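Local coordinates for putative lipoprotein (Bacteroides ovatus, PDB 3OQQ) that is of unknown function but is probably an extracellular lipoprotein, built largely of antiparallel beta strands and carrying bound calcium ions, at residues A210-K215 against D223-E228; G90-T95 against R348-T353. All coordinates share one frame; numbering follows the deposited sequence.

In the fold
From the N terminus the chain first reaches 90-95, in the loop between strands 71-80 and 96-104, whose partner lies more than 250 residues further along. It then passes through strand 205-215, turns, and comes back as strand 221-230, where interaction 1 closes a short hairpin. Only after strand 343-346 does 348-353 meet 90-95 and close the long loop of interaction 2, so the hairpin lies wholly within that span. The two contacts sit on opposite sides of the chain's centre, their nearest atoms about 17 Å apart. Interaction 1 is local sheet pairing; interaction 2 ties a loop of the N-terminal part to one following an edge strand of the six-stranded antiparallel sheet.

Interaction 1 (A210-K215 against D223-E228); sequences ASLILK and DLAKEE
Leu212 meets both Leu224 and Ala225 at a classic beta bulge in an antiparallel hairpin. Its carbonyl O accepts a bond from Leu224 N at 2.7 Å and a weak one from Ala225 N, while Leu212 N reaches Ala225 O at 2.9 Å. Next along, Ala210 and Glu227 pair through both backbone bonds. At the bulge the Leu224 side chain points toward 210-215, and Leu224 CD1 lies 3.8 Å from Leu214 CD2, the branched ends crossing at a slant. Leu212 CB sits against both bulge residues, 4.0 Å from Leu224 CB and 4.2 Å from Ala225 CB. The face of Ser211 and Ile213 is mixed, with polar groups around the isoleucine. Lys226 CG, anti to the backbone N (chi1 -177°), lies 3.4 Å from Ser211 OG, and the chain stays extended past that hydroxyl. Asp223 lies beside Ile213, its OD1 3.5 Å from Ile213 CG1. A water joins this side, donating a hydrogen bond to Asp223 OD1, accepting one from Lys226 NZ and bonding Ser211 OG. Strand 298-307 pairs with the other edge of 210-215; strand 253-263 packs on Ala210 and Leu212, and Trp242 of strand 234-242 touches Leu214 and Leu224.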
ATOM      1  N   ALA A 210     -12.075   8.838  -8.738  1.00 21.47           N
ATOM      2  CA  ALA A 210     -10.797   8.335  -9.245  1.00 19.60           C
ATOM      3  C   ALA A 210     -10.065   9.454  -9.956  1.00 22.33           C
ATOM      4  O   ALA A 210     -10.679  10.146 -10.765  1.00 20.73           O
ATOM      5  CB  ALA A 210     -11.023   7.145 -10.171  1.00 20.16           C
ATOM      6  N   SER A 211      -8.768   9.642  -9.633  1.00 19.09           N
ATOM      7  CA  SER A 211      -7.908  10.691 -10.200  1.00 17.90           C
ATOM      8  C   SER A 211      -6.556  10.185 -10.631  1.00 20.52           C
ATOM      9  O   SER A 211      -5.961   9.306  -9.992  1.00 19.14           O
ATOM     10  CB  SER A 211      -7.671  11.814  -9.183  1.00 21.49           C
ATOM     11  OG  SER A 211      -8.849  12.229  -8.512  1.00 27.03           O
ATOM     12  N   LEU A 212      -6.073  10.756 -11.728  1.00 17.59           N
ATOM     13  CA  LEU A 212      -4.720  10.590 -12.258  1.00 16.10           C
ATOM     14  C   LEU A 212      -4.044  11.891 -11.978  1.00 22.02           C
ATOM     15  O   LEU A 212      -4.617  12.945 -12.282  1.00 23.95           O
ATOM     16  CB  LEU A 212      -4.734  10.262 -13.743  1.00 15.26           C
ATOM     17  CG  LEU A 212      -5.105   8.817 -14.071  1.00 19.35           C
ATOM     18  CD1 LEU A 212      -5.364   8.656 -15.571  1.00 18.34           C
ATOM     19  CD2 LEU A 212      -4.031   7.850 -13.550  1.00 19.04           C
ATOM     20  N   ILE A 213      -2.899  11.848 -11.311  1.00 17.87           N
ATOM     21  CA  ILE A 213      -2.209  13.040 -10.799  1.00 17.59           C
ATOM     22  C   ILE A 213      -0.702  12.905 -10.964  1.00 23.46           C
ATOM     23  O   ILE A 213      -0.182  11.793 -10.887  1.00 24.12           O
ATOM     24  CB  ILE A 213      -2.558  13.199  -9.246  1.00 19.86           C
ATOM     25  CG1 ILE A 213      -4.045  13.393  -8.939  1.00 19.63           C
ATOM     26  CG2 ILE A 213      -1.742  14.302  -8.529  1.00 20.23           C
ATOM     27  CD1 ILE A 213      -4.366  13.069  -7.466  1.00 22.22           C
ATOM     28  N   LEU A 214       0.000  14.042 -11.127  1.00 21.61           N
ATOM     29  CA  LEU A 214       1.468  14.138 -11.090  1.00 21.19           C
ATOM     30  C   LEU A 214       1.812  14.686  -9.713  1.00 24.64           C
ATOM     31  O   LEU A 214       1.411  15.807  -9.370  1.00 21.87           O
ATOM     32  CB  LEU A 214       2.054  14.983 -12.235  1.00 21.24           C
ATOM     33  CG  LEU A 214       1.921  14.379 -13.645  1.00 24.06           C
ATOM     34  CD1 LEU A 214       2.685  15.247 -14.666  1.00 24.63           C
ATOM     35  CD2 LEU A 214       2.445  12.904 -13.694  1.00 21.78           C
ATOM     36  N   LYS A 215       2.438  13.839  -8.879  1.00 22.93           N
ATOM     37  CA  LYS A 215       2.754  14.150  -7.489  1.00 24.53           C
ATOM     38  C   LYS A 215       4.156  14.789  -7.340  1.00 30.58           C
ATOM     39  O   LYS A 215       5.166  14.095  -7.365  1.00 32.37           O
ATOM     40  CB  LYS A 215       2.619  12.878  -6.632  1.00 26.02           C
ATOM     41  CG  LYS A 215       2.982  13.048  -5.151  1.00 34.92           C
ATOM     42  CD  LYS A 215       3.642  11.755  -4.632  1.00 35.14           C
ATOM     43  CE  LYS A 215       4.197  11.887  -3.236  1.00 42.43           C
ATOM     44  NZ  LYS A 215       4.843  10.622  -2.786  1.00 49.12           N
ATOM     45  N   ASP A 223      -3.358  17.614 -11.520  1.00 25.02           N
ATOM     46  CA  ASP A 223      -4.416  16.709 -11.989  1.00 25.51           C
ATOM     47  C   ASP A 223      -4.295  16.435 -13.501  1.00 28.92           C
ATOM     48  O   ASP A 223      -4.165  17.386 -14.295  1.00 26.06           O
ATOM     49  CB  ASP A 223      -5.807  17.288 -11.684  1.00 27.64           C
ATOM     50  CG  ASP A 223      -6.222  17.266 -10.224  1.00 34.98           C
ATOM     51  OD1 ASP A 223      -5.930  16.265  -9.531  1.00 32.49           O
ATOM     52  OD2 ASP A 223      -6.948  18.178  -9.810  1.00 44.25           O
ATOM     53  N   LEU A 224      -4.330  15.129 -13.885  1.00 24.74           N
ATOM     54  CA  LEU A 224      -4.295  14.700 -15.303  1.00 23.29           C
ATOM     55  C   LEU A 224      -5.682  14.270 -15.805  1.00 25.33           C
ATOM     56  O   LEU A 224      -5.929  14.278 -17.005  1.00 24.21           O
ATOM     57  CB  LEU A 224      -3.302  13.544 -15.525  1.00 21.65           C
ATOM     58  CG  LEU A 224      -1.812  13.825 -15.279  1.00 25.85           C
ATOM     59  CD1 LEU A 224      -1.005  12.527 -15.316  1.00 25.63           C
ATOM     60  CD2 LEU A 224      -1.259  14.843 -16.274  1.00 25.03           C
ATOM     61  N   ALA A 225      -6.545  13.825 -14.887  1.00 20.91           N
ATOM     62  CA  ALA A 225      -7.919  13.319 -15.099  1.00 20.48           C
ATOM     63  C   ALA A 225      -8.567  13.077 -13.766  1.00 25.07           C
ATOM     64  O   ALA A 225      -7.882  12.777 -12.791  1.00 25.58           O
ATOM     65  CB  ALA A 225      -7.928  12.023 -15.906  1.00 20.37           C
ATOM     66  N   LYS A 226      -9.891  13.167 -13.720  1.00 23.27           N
ATOM     67  CA  LYS A 226     -10.660  12.959 -12.497  1.00 22.20           C
ATOM     68  C   LYS A 226     -12.094  12.759 -12.842  1.00 27.99           C
ATOM     69  O   LYS A 226     -12.602  13.403 -13.761  1.00 28.61           O
ATOM     70  CB  LYS A 226     -10.513  14.165 -11.541  1.00 23.34           C
ATOM     71  CG  LYS A 226     -11.218  14.050 -10.195  1.00 30.07           C
ATOM     72  CD  LYS A 226     -10.927  15.289  -9.353  1.00 37.70           C
ATOM     73  CE  LYS A 226     -11.018  15.016  -7.879  1.00 52.69           C
ATOM     74  NZ  LYS A 226     -10.459  16.129  -7.070  1.00 67.36           N
ATOM     75  N   GLU A 227     -12.727  11.828 -12.124  1.00 24.40           N
ATOM     76  CA  GLU A 227     -14.156  11.553 -12.137  1.00 25.04           C
ATOM     77  C   GLU A 227     -14.556  11.502 -10.682  1.00 26.06           C
ATOM     78  O   GLU A 227     -13.980  10.717  -9.926  1.00 24.15           O
ATOM     79  CB  GLU A 227     -14.519  10.262 -12.890  1.00 25.96           C
ATOM     80  CG  GLU A 227     -16.020  10.135 -13.115  1.00 31.75           C
ATOM     81  CD  GLU A 227     -16.449   9.053 -14.081  1.00 50.48           C
ATOM     82  OE1 GLU A 227     -15.705   8.768 -15.049  1.00 51.54           O
ATOM     83  OE2 GLU A 227     -17.571   8.531 -13.905  1.00 42.24           O
ATOM     84  N   GLU A 228     -15.529  12.317 -10.295  1.00 24.80           N
ATOM     85  CA  GLU A 228     -15.945  12.449  -8.894  1.00 26.02           C
ATOM     86  C   GLU A 228     -17.286  11.813  -8.550  1.00 30.26           C
ATOM     87  O   GLU A 228     -18.259  11.949  -9.297  1.00 29.19           O
ATOM     88  CB  GLU A 228     -16.039  13.932  -8.520  1.00 28.35           C
ATOM     89  CG  GLU A 228     -14.697  14.605  -8.372  1.00 42.47           C
ATOM     90  CD  GLU A 228     -14.799  15.933  -7.656  1.00 64.28           C
ATOM     91  OE1 GLU A 228     -14.828  15.932  -6.404  1.00 69.45           O
ATOM     92  OE2 GLU A 228     -14.888  16.971  -8.348  1.00 57.50           O
TER
HETATM   93  O   HOH W   1      -7.654  15.096  -7.416  1.00 42.31           O

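Interaction 2 (G90-T95 against R348-T353); sequences GFNFET and RGYAPT
Asn92 and Arg348 join two irregular loops, with no strand pairing between them: their CA atoms, the nearest across the contact, stay 7.0 Å apart. The link is a side-chain bridge, an asparagine amide binding both the backbone carbonyl and the guanidinium of one arginine. Phe93, next after Asn92, takes a left-handed backbone conformation (phi 61°), and Glu94 OE1 bonds back to Asn92 N at 2.8 Å. Gly349 also has positive phi, so the second loop bends just beyond the carbonyl that Asn92 uses. The Asn92 side chain extends with CG anti to the backbone N (chi1 -167°), carrying its amide to the arginine. There ND2 donates to Arg348 O at 2.9 Å; the acceptor lies near the amide plane, but the donor stands above the plane of the carbonyl. The same carbonyl accepts a hydrogen bond from a water that also donates to Asn92 O, a second strut between the loops. Arg348 runs straight from CG to NE and then turns its guanidinium, whose plane is 55° from that of the amide. Arg348 NE is hydrogen-bonded to Ser377 OG, a second anchor for the guanidinium besides Asn92. Phe91 and Phe93 fold together beside the bridge: Phe93 N sits over the centre of the Phe91 ring, while Trp411 of helix 408-413 meets Phe91 edge-to-face. The Arg348 methylene CD approaches the edge of the Phe93 ring, 3.7 Å from CE2. Beyond it, Arg348 NH1 donates to Asn92 OD1 at 2.9 Å, tilted from the amide carbonyl plane.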
ATOM      1  N   GLY A  90       2.344 -19.771   8.224  1.00 52.75           N
ATOM      2  CA  GLY A  90       3.804 -19.674   8.246  1.00 49.87           C
ATOM      3  C   GLY A  90       4.341 -18.384   7.644  1.00 46.33           C
ATOM      4  O   GLY A  90       3.565 -17.515   7.224  1.00 46.79           O
ATOM      5  N   PHE A  91       5.675 -18.246   7.575  1.00 34.96           N
ATOM      6  CA  PHE A  91       6.282 -17.023   7.034  1.00 29.51           C
ATOM      7  C   PHE A  91       5.923 -16.820   5.562  1.00 26.21           C
ATOM      8  O   PHE A  91       5.991 -17.760   4.782  1.00 24.65           O
ATOM      9  CB  PHE A  91       7.808 -17.039   7.202  1.00 29.34           C
ATOM     10  CG  PHE A  91       8.557 -15.917   6.512  1.00 27.55           C
ATOM     11  CD1 PHE A  91       8.568 -14.631   7.048  1.00 27.46           C
ATOM     12  CD2 PHE A  91       9.323 -16.167   5.375  1.00 27.15           C
ATOM     13  CE1 PHE A  91       9.333 -13.614   6.459  1.00 25.80           C
ATOM     14  CE2 PHE A  91      10.106 -15.158   4.801  1.00 27.42           C
ATOM     15  CZ  PHE A  91      10.099 -13.885   5.340  1.00 24.24           C
ATOM     16  N   ASN A  92       5.590 -15.583   5.185  1.00 21.91           N
ATOM     17  CA  ASN A  92       5.251 -15.277   3.803  1.00 21.01           C
ATOM     18  C   ASN A  92       5.707 -13.859   3.404  1.00 23.84           C
ATOM     19  O   ASN A  92       4.967 -13.117   2.769  1.00 24.03           O
ATOM     20  CB  ASN A  92       3.737 -15.501   3.548  1.00 18.73           C
ATOM     21  CG  ASN A  92       3.383 -15.495   2.095  1.00 35.95           C
ATOM     22  OD1 ASN A  92       4.002 -16.194   1.271  1.00 23.89           O
ATOM     23  ND2 ASN A  92       2.409 -14.657   1.755  1.00 26.71           N
ATOM     24  N   PHE A  93       6.957 -13.511   3.753  1.00 20.49           N
ATOM     25  CA  PHE A  93       7.643 -12.247   3.447  1.00 19.99           C
ATOM     26  C   PHE A  93       6.958 -10.976   4.030  1.00 23.08           C
ATOM     27  O   PHE A  93       7.223  -9.878   3.550  1.00 22.08           O
ATOM     28  CB  PHE A  93       7.874 -12.092   1.912  1.00 20.69           C
ATOM     29  CG  PHE A  93       8.650 -13.256   1.338  1.00 21.79           C
ATOM     30  CD1 PHE A  93      10.034 -13.320   1.461  1.00 22.16           C
ATOM     31  CD2 PHE A  93       7.986 -14.315   0.708  1.00 22.41           C
ATOM     32  CE1 PHE A  93      10.743 -14.424   0.982  1.00 23.30           C
ATOM     33  CE2 PHE A  93       8.693 -15.405   0.211  1.00 23.51           C
ATOM     34  CZ  PHE A  93      10.067 -15.455   0.346  1.00 22.45           C
ATOM     35  N   GLU A  94       6.167 -11.111   5.095  1.00 22.07           N
ATOM     36  CA  GLU A  94       5.505  -9.971   5.758  1.00 22.02           C
ATOM     37  C   GLU A  94       6.543  -9.118   6.478  1.00 26.90           C
ATOM     38  O   GLU A  94       7.379  -9.680   7.192  1.00 26.63           O
ATOM     39  CB  GLU A  94       4.477 -10.467   6.816  1.00 24.40           C
ATOM     40  CG  GLU A  94       3.351 -11.342   6.287  1.00 34.55           C
ATOM     41  CD  GLU A  94       3.598 -12.838   6.333  1.00 46.56           C
ATOM     42  OE1 GLU A  94       4.749 -13.275   6.579  1.00 32.66           O
ATOM     43  OE2 GLU A  94       2.626 -13.578   6.068  1.00 36.42           O
ATOM     44  N   THR A  95       6.507  -7.784   6.301  1.00 23.61           N
ATOM     45  CA  THR A  95       7.404  -6.879   7.040  1.00 25.30           C
ATOM     46  C   THR A  95       6.575  -6.205   8.136  1.00 34.83           C
ATOM     47  O   THR A  95       7.042  -5.282   8.803  1.00 38.04           O
ATOM     48  CB  THR A  95       8.099  -5.865   6.143  1.00 27.34           C
ATOM     49  OG1 THR A  95       7.120  -5.161   5.366  1.00 24.29           O
ATOM     50  CG2 THR A  95       9.153  -6.490   5.269  1.00 24.61           C
ATOM     51  N   ARG A 348       3.799 -13.866  -3.482  1.00 19.20           N
ATOM     52  CA  ARG A 348       3.599 -15.229  -2.996  1.00 19.67           C
ATOM     53  C   ARG A 348       2.381 -15.333  -2.081  1.00 23.69           C
ATOM     54  O   ARG A 348       2.227 -14.524  -1.158  1.00 22.01           O
ATOM     55  CB  ARG A 348       4.857 -15.695  -2.243  1.00 18.51           C
ATOM     56  CG  ARG A 348       4.777 -17.129  -1.813  1.00 20.85           C
ATOM     57  CD  ARG A 348       6.010 -17.567  -1.048  1.00 22.46           C
ATOM     58  NE  ARG A 348       5.980 -19.015  -0.826  1.00 25.94           N
ATOM     59  CZ  ARG A 348       5.496 -19.607   0.261  1.00 36.27           C
ATOM     60  NH1 ARG A 348       4.993 -18.883   1.251  1.00 25.75           N
ATOM     61  NH2 ARG A 348       5.514 -20.926   0.366  1.00 24.39           N
ATOM     62  N   GLY A 349       1.540 -16.331  -2.358  1.00 20.79           N
ATOM     63  CA  GLY A 349       0.359 -16.632  -1.569  1.00 20.46           C
ATOM     64  C   GLY A 349      -0.861 -15.812  -1.918  1.00 25.13           C
ATOM     65  O   GLY A 349      -1.898 -15.987  -1.288  1.00 24.58           O
ATOM     66  N   TYR A 350      -0.749 -14.893  -2.900  1.00 22.53           N
ATOM     67  CA  TYR A 350      -1.860 -14.020  -3.312  1.00 21.58           C
ATOM     68  C   TYR A 350      -2.469 -14.516  -4.607  1.00 24.13           C
ATOM     69  O   TYR A 350      -1.749 -14.827  -5.570  1.00 24.09           O
ATOM     70  CB  TYR A 350      -1.380 -12.563  -3.447  1.00 22.14           C
ATOM     71  CG  TYR A 350      -1.079 -11.900  -2.116  1.00 23.64           C
ATOM     72  CD1 TYR A 350       0.168 -12.040  -1.506  1.00 24.91           C
ATOM     73  CD2 TYR A 350      -2.024 -11.087  -1.490  1.00 24.38           C
ATOM     74  CE1 TYR A 350       0.473 -11.372  -0.314  1.00 22.61           C
ATOM     75  CE2 TYR A 350      -1.739 -10.433  -0.294  1.00 25.37           C
ATOM     76  CZ  TYR A 350      -0.484 -10.566   0.283  1.00 27.66           C
ATOM     77  OH  TYR A 350      -0.225  -9.917   1.465  1.00 24.20           O
ATOM     78  N   ALA A 351      -3.804 -14.576  -4.625  1.00 19.25           N
ATOM     79  CA  ALA A 351      -4.603 -15.108  -5.731  1.00 18.91           C
ATOM     80  C   ALA A 351      -4.618 -14.223  -6.971  1.00 22.06           C
ATOM     81  O   ALA A 351      -4.634 -12.985  -6.872  1.00 22.24           O
ATOM     82  CB  ALA A 351      -6.050 -15.313  -5.269  1.00 18.90           C
ATOM     83  N   PRO A 352      -4.708 -14.838  -8.161  1.00 19.22           N
ATOM     84  CA  PRO A 352      -4.945 -14.022  -9.369  1.00 19.19           C
ATOM     85  C   PRO A 352      -6.331 -13.387  -9.277  1.00 21.35           C
ATOM     86  O   PRO A 352      -7.150 -13.865  -8.490  1.00 19.87           O
ATOM     87  CB  PRO A 352      -4.937 -15.069 -10.496  1.00 20.48           C
ATOM     88  CG  PRO A 352      -5.394 -16.318  -9.836  1.00 24.59           C
ATOM     89  CD  PRO A 352      -4.762 -16.283  -8.476  1.00 20.51           C
ATOM     90  N   THR A 353      -6.623 -12.366 -10.089  1.00 16.92           N
ATOM     91  CA  THR A 353      -7.989 -11.846 -10.116  1.00 16.76           C
ATOM     92  C   THR A 353      -8.880 -12.953 -10.698  1.00 22.39           C
ATOM     93  O   THR A 353      -8.350 -13.819 -11.402  1.00 22.71           O
ATOM     94  CB  THR A 353      -8.066 -10.557 -10.964  1.00 21.80           C
ATOM     95  OG1 THR A 353      -7.775 -10.892 -12.315  1.00 19.63           O
ATOM     96  CG2 THR A 353      -7.129  -9.457 -10.476  1.00 16.56           C
TER
HETATM   97  O   HOH W   2       4.012 -12.930   0.061  1.00 24.12           O